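Local coordinates for protein N2152 (Neocallimastix frontalis, PDB 5U22) that probably hydrolyses rare arabinosyl glycosides as a family 39 glycoside hydrolase, built from a TIM barrel joined to a beta sandwich, at residues E123-I128 with Y168-Q173; G46-V51 with P284-L289; N204-I209 with L235-R240; K375-S380 with G387-F392. One frame throughout, in Å; residues are numbered along the deposited sequence.

Contact 1 (E123-I128 with Y168-Q173); sequences EIRSFI and YDLLRQ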
loop_
_atom_site.group_PDB
_atom_site.type_symbol
_atom_site.label_atom_id
_atom_site.label_comp_id
_atom_site.label_asym_id
_atom_site.label_seq_id
_atom_site.Cartn_x
_atom_site.Cartn_y
_atom_site.Cartn_z
ATOM N N GLU A 123 5.329 24.902 14.361
ATOM C CA GLU A 123 6.069 23.744 13.867
ATOM C C GLU A 123 5.751 23.462 12.404
ATOM O O GLU A 123 6.654 23.155 11.621
ATOM C CB GLU A 123 5.768 22.521 14.732
ATOM C CG GLU A 123 6.386 22.586 16.114
ATOM C CD GLU A 123 7.890 22.673 16.060
ATOM O OE1 GLU A 123 8.500 21.914 15.284
ATOM O OE2 GLU A 123 8.468 23.505 16.786
ATOM N N ILE A 124 4.473 23.561 12.017
ATOM C CA ILE A 124 4.106 23.334 10.621
ATOM C C ILE A 124 4.759 24.374 9.724
ATOM O O ILE A 124 5.330 24.032 8.682
ATOM C CB ILE A 124 2.573 23.316 10.455
ATOM C CG1 ILE A 124 2.000 22.040 11.076
ATOM C CG2 ILE A 124 2.184 23.368 8.999
ATOM C CD1 ILE A 124 0.489 22.012 11.097
ATOM N N ARG A 125 4.735 25.652 10.133
ATOM C CA ARG A 125 5.348 26.699 9.313
ATOM C C ARG A 125 6.838 26.460 9.136
ATOM O O ARG A 125 7.377 26.629 8.038
ATOM C CB ARG A 125 5.133 28.076 9.934
ATOM C CG ARG A 125 3.740 28.625 9.837
ATOM C CD ARG A 125 3.701 29.997 10.526
ATOM N NE ARG A 125 2.341 30.485 10.670
ATOM C CZ ARG A 125 1.644 31.016 9.674
ATOM N NH1 ARG A 125 2.180 31.102 8.464
ATOM N NH2 ARG A 125 0.412 31.453 9.878
ATOM N N SER A 126 7.529 26.112 10.223
ATOM C CA SER A 126 8.951 25.805 10.123
ATOM C C SER A 126 9.195 24.621 9.197
ATOM O O SER A 126 10.134 24.644 8.391
ATOM C CB SER A 126 9.537 25.530 11.507
ATOM O OG SER A 126 10.883 25.105 11.399
ATOM N N PHE A 127 8.349 23.583 9.271
ATOM C CA PHE A 127 8.537 22.445 8.377
ATOM C C PHE A 127 8.325 22.854 6.922
ATOM O O PHE A 127 9.094 22.461 6.038
ATOM C CB PHE A 127 7.600 21.288 8.719
ATOM C CG PHE A 127 7.574 20.251 7.640
ATOM C CD1 PHE A 127 8.647 19.379 7.488
ATOM C CD2 PHE A 127 6.551 20.228 6.698
ATOM C CE1 PHE A 127 8.670 18.461 6.441
ATOM C CE2 PHE A 127 6.568 19.312 5.647
ATOM C CZ PHE A 127 7.631 18.430 5.518
ATOM N N ILE A 128 7.265 23.626 6.655
ATOM C CA ILE A 128 6.954 24.002 5.276
ATOM C C ILE A 128 8.055 24.874 4.690
ATOM O O ILE A 128 8.388 24.768 3.504
ATOM C CB ILE A 128 5.585 24.693 5.211
ATOM C CG1 ILE A 128 4.496 23.673 5.535
ATOM C CG2 ILE A 128 5.339 25.269 3.830
ATOM C CD1 ILE A 128 4.492 22.483 4.597
ATOM N N TYR A 168 -5.972 22.816 7.701
ATOM C CA TYR A 168 -6.229 22.831 6.266
ATOM C C TYR A 168 -6.117 24.245 5.707
ATOM O O TYR A 168 -5.453 24.474 4.689
ATOM C CB TYR A 168 -7.620 22.242 6.015
ATOM C CG TYR A 168 -8.043 22.045 4.575
ATOM C CD1 TYR A 168 -8.465 23.119 3.786
ATOM C CD2 TYR A 168 -8.090 20.775 4.025
ATOM C CE1 TYR A 168 -8.878 22.924 2.468
ATOM C CE2 TYR A 168 -8.505 20.572 2.719
ATOM C CZ TYR A 168 -8.891 21.643 1.949
ATOM O OH TYR A 168 -9.305 21.411 0.661
ATOM N N ASP A 169 -6.743 25.216 6.379
ATOM C CA ASP A 169 -6.675 26.594 5.899
ATOM C C ASP A 169 -5.249 27.104 5.934
ATOM O O ASP A 169 -4.821 27.840 5.035
ATOM C CB ASP A 169 -7.590 27.498 6.729
ATOM C CG ASP A 169 -9.067 27.218 6.480
ATOM O OD1 ASP A 169 -9.372 26.475 5.531
ATOM O OD2 ASP A 169 -9.918 27.734 7.239
ATOM N N LEU A 170 -4.495 26.729 6.970
ATOM C CA LEU A 170 -3.088 27.104 7.039
ATOM C C LEU A 170 -2.308 26.534 5.854
ATOM O O LEU A 170 -1.553 27.253 5.190
ATOM C CB LEU A 170 -2.491 26.632 8.367
ATOM C CG LEU A 170 -0.961 26.770 8.417
ATOM C CD1 LEU A 170 -0.561 28.239 8.399
ATOM C CD2 LEU A 170 -0.389 26.064 9.627
ATOM N N LEU A 171 -2.489 25.240 5.570
ATOM C CA LEU A 171 -1.734 24.591 4.500
ATOM C C LEU A 171 -2.063 25.181 3.135
ATOM O O LEU A 171 -1.186 25.280 2.264
ATOM C CB LEU A 171 -2.010 23.086 4.509
ATOM C CG LEU A 171 -1.339 22.363 5.686
ATOM C CD1 LEU A 171 -1.730 20.904 5.742
ATOM C CD2 LEU A 171 0.176 22.512 5.595
ATOM N N ARG A 172 -3.325 25.552 2.916
ATOM C CA ARG A 172 -3.692 26.154 1.639
ATOM C C ARG A 172 -3.044 27.515 1.465
ATOM O O ARG A 172 -2.779 27.935 0.335
ATOM C CB ARG A 172 -5.208 26.286 1.521
ATOM C CG ARG A 172 -5.952 24.982 1.321
ATOM C CD ARG A 172 -5.546 24.260 0.046
ATOM N NE ARG A 172 -6.548 23.257 -0.307
ATOM C CZ ARG A 172 -6.278 22.078 -0.861
ATOM N NH1 ARG A 172 -5.033 21.733 -1.129
ATOM N NH2 ARG A 172 -7.267 21.242 -1.140
ATOM N N GLN A 173 -2.790 28.215 2.564
ATOM C CA GLN A 173 -2.132 29.511 2.493
ATOM C C GLN A 173 -0.629 29.365 2.258
ATOM O O GLN A 173 -0.068 30.037 1.387
ATOM C CB GLN A 173 -2.407 30.306 3.774
#

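Contact 2 (G46-V51 with P284-L289); sequences GLIENV and PHPGRL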
loop_
_atom_site.group_PDB
_atom_site.type_symbol
_atom_site.label_atom_id
_atom_site.label_comp_id
_atom_site.label_asym_id
_atom_site.label_seq_id
_atom_site.Cartn_x
_atom_site.Cartn_y
_atom_site.Cartn_z
ATOM N N GLY A 46 9.142 2.842 6.406
ATOM C CA GLY A 46 9.814 1.732 5.762
ATOM C C GLY A 46 11.175 2.094 5.235
ATOM O O GLY A 46 12.024 1.214 5.075
ATOM N N LEU A 47 11.394 3.378 4.973
ATOM C CA LEU A 47 12.674 3.903 4.525
ATOM C C LEU A 47 13.032 5.055 5.445
ATOM O O LEU A 47 12.213 5.954 5.644
ATOM C CB LEU A 47 12.592 4.385 3.073
ATOM C CG LEU A 47 13.827 5.060 2.481
ATOM C CD1 LEU A 47 15.021 4.120 2.517
ATOM C CD2 LEU A 47 13.540 5.518 1.047
ATOM N N ILE A 48 14.232 5.026 6.020
ATOM C CA ILE A 48 14.663 6.131 6.879
ATOM C C ILE A 48 16.013 6.655 6.406
ATOM O O ILE A 48 16.448 6.351 5.286
ATOM C CB ILE A 48 14.697 5.712 8.359
ATOM C CG1 ILE A 48 15.660 4.539 8.580
ATOM C CG2 ILE A 48 13.277 5.334 8.825
ATOM C CD1 ILE A 48 15.707 4.106 10.035
ATOM N N GLU A 49 16.677 7.456 7.248
ATOM C CA GLU A 49 17.830 8.224 6.778
ATOM C C GLU A 49 18.933 7.314 6.259
ATOM O O GLU A 49 19.550 7.606 5.227
ATOM C CB GLU A 49 18.368 9.129 7.890
ATOM C CG GLU A 49 17.507 10.361 8.191
ATOM C CD GLU A 49 16.469 10.097 9.268
ATOM O OE1 GLU A 49 16.140 8.911 9.500
ATOM O OE2 GLU A 49 15.992 11.079 9.892
ATOM N N ASN A 50 19.206 6.208 6.954
ATOM C CA ASN A 50 20.281 5.335 6.493
ATOM C C ASN A 50 19.958 3.855 6.691
ATOM O O ASN A 50 20.879 3.034 6.778
ATOM C CB ASN A 50 21.608 5.696 7.190
ATOM C CG ASN A 50 22.830 5.256 6.387
ATOM O OD1 ASN A 50 22.817 5.285 5.157
ATOM N ND2 ASN A 50 23.887 4.844 7.084
ATOM N N VAL A 51 18.680 3.497 6.784
ATOM C CA VAL A 51 18.257 2.102 6.753
ATOM C C VAL A 51 17.098 2.027 5.773
ATOM O O VAL A 51 16.179 2.843 5.856
ATOM C CB VAL A 51 17.839 1.568 8.134
ATOM C CG1 VAL A 51 17.619 0.050 8.067
ATOM C CG2 VAL A 51 18.888 1.914 9.207
ATOM N N PRO A 284 10.938 -0.929 17.291
ATOM C CA PRO A 284 12.402 -1.087 17.385
ATOM C C PRO A 284 13.117 -1.243 16.053
ATOM O O PRO A 284 14.343 -1.089 16.022
ATOM C CB PRO A 284 12.570 -2.355 18.237
ATOM C CG PRO A 284 11.360 -2.372 19.095
ATOM C CD PRO A 284 10.256 -1.884 18.187
ATOM N N HIS A 285 12.420 -1.545 14.958
ATOM C CA HIS A 285 13.075 -1.905 13.697
ATOM C C HIS A 285 12.530 -1.103 12.515
ATOM O O HIS A 285 12.019 -1.669 11.544
ATOM C CB HIS A 285 12.939 -3.407 13.446
ATOM C CG HIS A 285 13.400 -4.255 14.596
ATOM N ND1 HIS A 285 14.670 -4.165 15.125
ATOM C CD2 HIS A 285 12.759 -5.206 15.315
ATOM C CE1 HIS A 285 14.790 -5.023 16.123
ATOM N NE2 HIS A 285 13.647 -5.671 16.257
ATOM N N PRO A 286 12.685 0.217 12.536
ATOM C CA PRO A 286 12.287 1.015 11.374
ATOM C C PRO A 286 13.234 0.766 10.214
ATOM O O PRO A 286 14.341 0.251 10.377
ATOM C CB PRO A 286 12.400 2.452 11.879
ATOM C CG PRO A 286 13.532 2.372 12.874
ATOM C CD PRO A 286 13.389 1.030 13.545
ATOM N N GLY A 287 12.779 1.130 9.024
ATOM C CA GLY A 287 13.643 1.050 7.865
ATOM C C GLY A 287 13.674 -0.305 7.199
ATOM O O GLY A 287 14.576 -0.573 6.396
ATOM N N ARG A 288 12.702 -1.170 7.482
ATOM C CA ARG A 288 12.701 -2.505 6.894
ATOM C C ARG A 288 11.625 -2.673 5.829
ATOM O O ARG A 288 11.202 -3.800 5.549
ATOM C CB ARG A 288 12.567 -3.561 7.991
ATOM C CG ARG A 288 13.808 -3.598 8.850
ATOM C CD ARG A 288 13.836 -4.792 9.781
ATOM N NE ARG A 288 15.036 -4.765 10.618
ATOM C CZ ARG A 288 15.245 -5.620 11.612
ATOM N NH1 ARG A 288 14.338 -6.550 11.868
ATOM N NH2 ARG A 288 16.351 -5.545 12.345
ATOM N N LEU A 289 11.176 -1.564 5.236
ATOM C CA LEU A 289 10.347 -1.556 4.040
ATOM C C LEU A 289 8.979 -2.192 4.270
ATOM O O LEU A 289 8.298 -2.557 3.310
ATOM C CB LEU A 289 11.091 -2.238 2.877
ATOM C CG LEU A 289 12.354 -1.456 2.485
ATOM C CD1 LEU A 289 13.255 -2.231 1.517
ATOM C CD2 LEU A 289 11.961 -0.123 1.881
#

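Contact 3 (N204-I209 with L235-R240); sequences NCLPDI and LGISER. With EDO (1,2-ethanediol), chain E.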
loop_
_atom_site.group_PDB
_atom_site.type_symbol
_atom_site.label_atom_id
_atom_site.label_comp_id
_atom_site.label_asym_id
_atom_site.label_seq_id
_atom_site.Cartn_x
_atom_site.Cartn_y
_atom_site.Cartn_z
ATOM N N ASN A 204 -15.604 23.511 3.246
ATOM C CA ASN A 204 -14.579 23.679 2.216
ATOM C C ASN A 204 -13.208 23.209 2.694
ATOM O O ASN A 204 -12.200 23.897 2.538
ATOM C CB ASN A 204 -14.518 25.128 1.740
ATOM C CG ASN A 204 -15.825 25.586 1.133
ATOM O OD1 ASN A 204 -16.535 26.401 1.711
ATOM N ND2 ASN A 204 -16.151 25.051 -0.036
ATOM N N CYS A 205 -13.169 22.016 3.272
ATOM C CA CYS A 205 -11.889 21.458 3.697
ATOM C C CYS A 205 -11.821 19.965 3.387
ATOM O O CYS A 205 -11.244 19.180 4.147
ATOM C CB CYS A 205 -11.619 21.747 5.180
ATOM S SG CYS A 205 -12.881 21.238 6.366
ATOM N N LEU A 206 -12.365 19.563 2.242
ATOM C CA LEU A 206 -12.211 18.187 1.787
ATOM C C LEU A 206 -10.750 17.903 1.466
ATOM O O LEU A 206 -10.096 18.714 0.797
ATOM C CB LEU A 206 -13.066 17.921 0.549
ATOM C CG LEU A 206 -14.584 17.824 0.715
ATOM C CD1 LEU A 206 -15.256 17.897 -0.639
ATOM C CD2 LEU A 206 -14.962 16.524 1.417
ATOM N N PRO A 207 -10.211 16.764 1.902
ATOM C CA PRO A 207 -8.847 16.407 1.503
ATOM C C PRO A 207 -8.765 16.206 -0.004
ATOM O O PRO A 207 -9.752 15.883 -0.670
ATOM C CB PRO A 207 -8.584 15.097 2.262
ATOM C CG PRO A 207 -9.930 14.508 2.485
ATOM C CD PRO A 207 -10.892 15.680 2.628
ATOM N N ASP A 208 -7.570 16.423 -0.546
ATOM C CA ASP A 208 -7.339 16.052 -1.938
ATOM C C ASP A 208 -7.208 14.548 -2.098
ATOM O O ASP A 208 -7.590 13.997 -3.139
ATOM C CB ASP A 208 -6.086 16.733 -2.452
ATOM C CG ASP A 208 -6.162 18.215 -2.310
ATOM O OD1 ASP A 208 -7.190 18.782 -2.744
ATOM O OD2 ASP A 208 -5.222 18.797 -1.739
ATOM N N ILE A 209 -6.654 13.878 -1.091
ATOM C CA ILE A 209 -6.462 12.434 -1.084
ATOM C C ILE A 209 -7.056 11.918 0.221
ATOM O O ILE A 209 -6.648 12.357 1.306
ATOM C CB ILE A 209 -4.973 12.048 -1.192
ATOM C CG1 ILE A 209 -4.297 12.788 -2.356
ATOM C CG2 ILE A 209 -4.824 10.538 -1.360
ATOM C CD1 ILE A 209 -2.768 12.648 -2.383
ATOM N N LEU A 235 -23.250 12.056 -1.344
ATOM C CA LEU A 235 -23.010 13.377 -0.778
ATOM C C LEU A 235 -22.605 14.413 -1.822
ATOM O O LEU A 235 -22.384 15.578 -1.463
ATOM C CB LEU A 235 -21.931 13.293 0.314
ATOM C CG LEU A 235 -22.214 12.416 1.541
ATOM C CD1 LEU A 235 -21.018 12.427 2.492
ATOM C CD2 LEU A 235 -23.461 12.909 2.256
ATOM N N GLY A 236 -22.489 14.028 -3.094
ATOM C CA GLY A 236 -22.117 14.967 -4.136
ATOM C C GLY A 236 -20.680 15.441 -4.049
ATOM O O GLY A 236 -20.401 16.637 -4.181
ATOM N N ILE A 237 -19.753 14.513 -3.826
ATOM C CA ILE A 237 -18.328 14.812 -3.726
ATOM C C ILE A 237 -17.636 14.166 -4.918
ATOM O O ILE A 237 -17.827 12.971 -5.175
ATOM C CB ILE A 237 -17.747 14.303 -2.393
ATOM C CG1 ILE A 237 -18.438 15.010 -1.219
ATOM C CG2 ILE A 237 -16.237 14.513 -2.347
ATOM C CD1 ILE A 237 -18.093 14.447 0.147
ATOM N N SER A 238 -16.864 14.951 -5.667
ATOM C CA SER A 238 -16.137 14.384 -6.794
ATOM C C SER A 238 -15.106 13.374 -6.296
ATOM O O SER A 238 -14.503 13.545 -5.231
ATOM C CB SER A 238 -15.472 15.481 -7.626
ATOM O OG SER A 238 -14.657 16.312 -6.833
ATOM N N GLU A 239 -14.925 12.308 -7.072
ATOM C CA GLU A 239 -14.107 11.174 -6.661
ATOM C C GLU A 239 -12.700 11.604 -6.248
ATOM O O GLU A 239 -11.992 12.271 -7.008
ATOM C CB GLU A 239 -14.044 10.174 -7.810
ATOM C CG GLU A 239 -13.640 8.785 -7.409
ATOM C CD GLU A 239 -13.291 7.923 -8.597
ATOM O OE1 GLU A 239 -14.185 7.696 -9.436
ATOM O OE2 GLU A 239 -12.126 7.473 -8.686
ATOM N N ARG A 240 -12.284 11.195 -5.013
ATOM C CA ARG A 240 -10.948 11.445 -4.477
ATOM C C ARG A 240 -10.060 10.216 -4.658
ATOM O O ARG A 240 -10.539 9.084 -4.532
ATOM C CB ARG A 240 -11.005 11.784 -2.986
ATOM C CG ARG A 240 -11.798 13.038 -2.635
ATOM C CD ARG A 240 -11.352 14.159 -3.526
ATOM N NE ARG A 240 -11.502 15.497 -2.969
ATOM C CZ ARG A 240 -12.456 16.352 -3.321
ATOM N NH1 ARG A 240 -13.392 15.994 -4.198
ATOM N NH2 ARG A 240 -12.480 17.567 -2.792
HETATM C C1 EDO E . -15.397 19.492 -4.754
HETATM O O1 EDO E . -13.988 19.463 -5.000
HETATM C C2 EDO E . -15.976 18.106 -4.574
HETATM O O2 EDO E . -17.398 18.160 -4.498
HETATM O O HOH W 1 -9.883 18.830 -2.022
#

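Contact 4 (K375-S380 with G387-F392); sequences KIDWKS and GPNTIF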
loop_
_atom_site.group_PDB
_atom_site.type_symbol
_atom_site.label_atom_id
_atom_site.label_comp_id
_atom_site.label_asym_id
_atom_site.label_seq_id
_atom_site.Cartn_x
_atom_site.Cartn_y
_atom_site.Cartn_z
ATOM N N LYS A 375 7.075 -20.185 -6.031
ATOM C CA LYS A 375 6.603 -19.841 -4.697
ATOM C C LYS A 375 7.717 -19.178 -3.903
ATOM O O LYS A 375 8.905 -19.417 -4.139
ATOM C CB LYS A 375 6.093 -21.065 -3.928
ATOM C CG LYS A 375 7.160 -22.109 -3.616
ATOM C CD LYS A 375 6.560 -23.245 -2.802
ATOM C CE LYS A 375 7.514 -24.437 -2.686
ATOM N NZ LYS A 375 8.759 -24.085 -1.962
ATOM N N ILE A 376 7.318 -18.341 -2.954
ATOM C CA ILE A 376 8.241 -17.773 -1.983
ATOM C C ILE A 376 7.710 -18.172 -0.616
ATOM O O ILE A 376 6.586 -17.811 -0.248
ATOM C CB ILE A 376 8.388 -16.250 -2.129
ATOM C CG1 ILE A 376 9.361 -15.714 -1.077
ATOM C CG2 ILE A 376 7.025 -15.512 -2.079
ATOM C CD1 ILE A 376 10.793 -16.109 -1.369
ATOM N N ASP A 377 8.481 -18.974 0.110
ATOM C CA ASP A 377 7.998 -19.480 1.384
ATOM C C ASP A 377 8.345 -18.512 2.509
ATOM O O ASP A 377 9.292 -17.728 2.424
ATOM C CB ASP A 377 8.580 -20.866 1.686
ATOM C CG ASP A 377 8.050 -21.935 0.751
ATOM O OD1 ASP A 377 6.927 -21.768 0.228
ATOM O OD2 ASP A 377 8.759 -22.940 0.540
ATOM N N TRP A 378 7.569 -18.595 3.585
ATOM C CA TRP A 378 7.707 -17.692 4.719
ATOM C C TRP A 378 7.705 -18.489 6.011
ATOM O O TRP A 378 6.873 -19.387 6.178
ATOM C CB TRP A 378 6.560 -16.685 4.703
ATOM C CG TRP A 378 6.381 -15.834 5.903
ATOM C CD1 TRP A 378 6.835 -14.557 6.076
ATOM C CD2 TRP A 378 5.628 -16.157 7.082
ATOM N NE1 TRP A 378 6.421 -14.069 7.297
ATOM C CE2 TRP A 378 5.682 -15.031 7.932
ATOM C CE3 TRP A 378 4.926 -17.286 7.505
ATOM C CZ2 TRP A 378 5.062 -15.008 9.176
ATOM C CZ3 TRP A 378 4.307 -17.258 8.745
ATOM C CH2 TRP A 378 4.385 -16.130 9.565
ATOM N N LYS A 379 8.648 -18.177 6.905
ATOM C CA LYS A 379 8.684 -18.691 8.271
ATOM C C LYS A 379 8.311 -17.630 9.292
ATOM O O LYS A 379 7.521 -17.888 10.208
ATOM C CB LYS A 379 10.084 -19.236 8.596
ATOM C CG LYS A 379 10.527 -20.393 7.721
ATOM C CD LYS A 379 10.584 -21.685 8.503
ATOM C CE LYS A 379 10.991 -22.841 7.606
ATOM N NZ LYS A 379 12.176 -22.496 6.754
ATOM N N SER A 380 8.881 -16.436 9.162
ATOM C CA SER A 380 8.547 -15.305 10.013
ATOM C C SER A 380 9.107 -14.054 9.356
ATOM O O SER A 380 9.936 -14.127 8.443
ATOM C CB SER A 380 9.119 -15.462 11.426
ATOM O OG SER A 380 10.498 -15.150 11.421
ATOM N N GLY A 387 15.204 -16.398 -1.521
ATOM C CA GLY A 387 14.406 -16.174 -2.699
ATOM C C GLY A 387 13.494 -17.335 -3.042
ATOM O O GLY A 387 13.394 -18.336 -2.323
ATOM N N PRO A 388 12.807 -17.210 -4.166
ATOM C CA PRO A 388 11.738 -18.153 -4.502
ATOM C C PRO A 388 12.278 -19.479 -5.016
ATOM O O PRO A 388 13.465 -19.642 -5.298
ATOM C CB PRO A 388 10.963 -17.419 -5.597
ATOM C CG PRO A 388 11.950 -16.535 -6.217
ATOM C CD PRO A 388 12.869 -16.086 -5.116
ATOM N N ASN A 389 11.356 -20.431 -5.144
ATOM C CA ASN A 389 11.622 -21.744 -5.707
ATOM C C ASN A 389 10.685 -21.967 -6.882
ATOM O O ASN A 389 9.520 -21.570 -6.839
ATOM C CB ASN A 389 11.413 -22.840 -4.660
ATOM C CG ASN A 389 11.972 -22.454 -3.304
ATOM O OD1 ASN A 389 11.227 -22.210 -2.352
ATOM N ND2 ASN A 389 13.290 -22.375 -3.220
ATOM N N THR A 390 11.189 -22.606 -7.928
ATOM C CA THR A 390 10.349 -22.951 -9.060
ATOM C C THR A 390 9.654 -24.281 -8.769
ATOM O O THR A 390 10.314 -25.312 -8.627
ATOM C CB THR A 390 11.176 -23.011 -10.337
ATOM O OG1 THR A 390 11.771 -21.728 -10.549
ATOM C CG2 THR A 390 10.276 -23.329 -11.531
ATOM N N ILE A 391 8.327 -24.245 -8.646
ATOM C CA ILE A 391 7.556 -25.472 -8.434
ATOM C C ILE A 391 7.606 -26.353 -9.677
ATOM O O ILE A 391 7.953 -27.536 -9.609
ATOM C CB ILE A 391 6.104 -25.131 -8.056
ATOM C CG1 ILE A 391 6.068 -24.195 -6.844
ATOM C CG2 ILE A 391 5.311 -26.406 -7.795
ATOM C CD1 ILE A 391 4.657 -23.822 -6.424
ATOM N N PHE A 392 7.244 -25.793 -10.827
ATOM C CA PHE A 392 7.348 -26.486 -12.101
ATOM C C PHE A 392 7.293 -25.450 -13.216
ATOM O O PHE A 392 6.901 -24.299 -13.003
ATOM C CB PHE A 392 6.257 -27.555 -12.280
ATOM C CG PHE A 392 4.846 -27.010 -12.414
ATOM C CD1 PHE A 392 4.344 -26.638 -13.654
ATOM C CD2 PHE A 392 4.010 -26.952 -11.322
ATOM C CE1 PHE A 392 3.049 -26.167 -13.787
ATOM C CE2 PHE A 392 2.714 -26.477 -11.442
ATOM C CZ PHE A 392 2.229 -26.082 -12.674
HETATM O O HOH W 2 11.018 -19.813 -1.160
#

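Contact 1 (E123-I128 with Y168-Q173)
Leu170 reaches across from helix 160-174 and splits its two methyls between Ile124 and Arg125 of helix 117-134. Its CD2 rests on the branch methyl of Ile124, with Ile124 CG2 and Leu170 CD2 3.8 Å apart. Leu170 CD1 sits over one face of the Arg125 guanidinium, offset toward the rim, 3.7 Å from Arg125 NH2. That arginine is laid out straight from CG to NE, which carries its flat end across to the leucine and roofs the apolar seam on the exposed side. Ile124 CG2, anti to its own backbone N (chi1 -71°, measured to CG1), is directed at helix 160-174, where it also meets Leu171 CD2 at 4.0 Å with the two side chains nearly perpendicular. Deeper in, Ile128 CD1 approaches the same Leu171 methyl more loosely, at 4.4 Å. An alanine in place of Leu170 would remove both methyls, which would probably open a gap beside Ile124 and deprive that guanidinium face of its methyl contact. Below the seam, Leu171 and Ile128 both touch Asn142 of strand 139-143, and Leu171 also touches Ile180 of strand 180-185. The axes of the two short helical segments pass 11.2 Å apart at 26°, nearly parallel. Such side-by-side packing of neighbouring helices outside a parallel sheet is characteristic of the outer layer of a TIM barrel.

Contact 2 (G46-V51 with P284-L289)
Two loops of the TIM-barrel domain meet here, the 46-51 loop that precedes helix 55-58 and the 284-289 loop that follows barrel strand 275-278. The joint is made largely by backbone, at a pair of glycines. Gly46 O accepts a hydrogen bond from Leu289 N at 2.9 Å, in the carbonyl plane and on a lone pair, with an N-H...O angle of 140°. The same oxygen takes a CA-H...O contact from Gly287 CA at 3.2 Å, and the side chain of Leu289 closes over it. Gly287 is also bonded through its backbone to Tyr45, so this turn is tied to two successive residues of the facing loop. No other residue would fit easily at Gly287: its phi of 85° would press a CB against the preceding carbonyl, and that CB would collide with Val51 and crowd Ile48. At Gly46, likewise, a CB would lie tight against Leu289 CA. Ile48 packs on the same turn, its CD1 meeting the ring of Pro286 at CG, 4.0 Å away, and its CG1 packing on Gly287 CA. Ile81 touches both Ile48 and Pro286, extending the apolar patch. The Arg288 guanidinium lies with one face over His285 CB, and its NE makes a salt bridge with Asp296. Val51 CG1, anti to the backbone N (chi1 -171°), extends to the carbonyl of Gly287, ending 3.5 Å from Gly287 O.

Contact 3 (N204-I209 with L235-R240)
The Arg240 guanidinium meets Pro207 O at its edge, close to its plane, while Leu206 CB approaches it obliquely, 3.4 Å from Arg240 NH2. Ser238 O also lies near that plane, where it accepts a bond from Arg240 NH1. Both carbonyls belong to loops of the TIM barrel that lead from outer helices into successive parallel strands, 209-212 and 242-247. The bond from Arg240 NE to Pro207 O is 2.9 Å long and straight, with an N-H...O angle of 163°, and it arrives nearly along the C=O axis. A bend at chi2 (-49°) folds the arginine back, so that NE faces the proline carbonyl while NH1 reaches Ser238 O of its own loop at 2.9 Å. This pair of bonds fixes the rotation of the flat group. Arg240 NH2 serves a water that also lies 2.8 Å from Asp208 OD1 and within bonding distance of Leu206 O. Arg240 NH2 also donates to O1 of a 1,2-ethanediol, probably from the crystallisation liquor. Asp208 is held mainly from outside the two loops, by Ile180 N and by a salt bridge to Arg172. Next to the arginine, Leu206 spreads its methyls over Ile237. Leu206 CD1 lies 3.9 Å from Ile237 CG2, and Leu206 CD2 is 4.0 Å from Ile237 CD1.

Contact 4 (K375-S380 with G387-F392)
Asn389 OD1 is gripped by Lys375 NZ at 3.1 Å and by a water at 2.7 Å. The ammonium stands above the amide's carbonyl plane instead of on a lone pair. That water also takes the N-H of Asp377 and donates to Gly387 O, linking the two segments where strand 368-376 ends. Lys375 NZ makes a salt bridge with Asp377 OD2 as well, at 2.8 Å on the syn side but tilted 31° out of the carboxylate plane; the other oxygen, Asp377 OD1, is bonded to Ser414. Lys375 and Asn389 form an antiparallel hydrogen-bonded pair, the pair next to the connecting loop of a beta hairpin in the beta-sandwich domain, bonded from Lys375 N to Asn389 O and from Asn389 N to Lys375 O. Farther along, Ile391 and Phe392 both face Val373, a classic beta bulge. With CG between the backbone N and the carbonyl carbon (chi1 65°), the lysine runs across Ile391, where Lys375 CB and Ile391 CD1 are 4.0 Å apart. A methionine in place of Lys375 would probably leave Asp377 OD2 without its charge partner and Asn389 OD1 without its ammonium donor. Ile376 CD1 meets Gly387 C at 3.4 Å.

In the fold
Contacts 1 and 3 are neighbours on the outer side of the TIM barrel, their centres 20 Å apart, and they touch directly: Arg172 NH2 makes a salt bridge with Asp208 OD1 at 2.9 Å, and Tyr168 OH probably hydrogen-bonds to Leu206 O. Contact 2 joins loops far apart in sequence, and the chain between them includes both of those contacts. The side chain of Pro286 there is about 9 Å from a bound bis-tris molecule, probably from the buffer. Contact 4 belongs to the beta-sandwich domain, on the opposite side of the chain's centre from contacts 1 and 3. It comes within about 9 Å of contact 2, measured between nearest atoms.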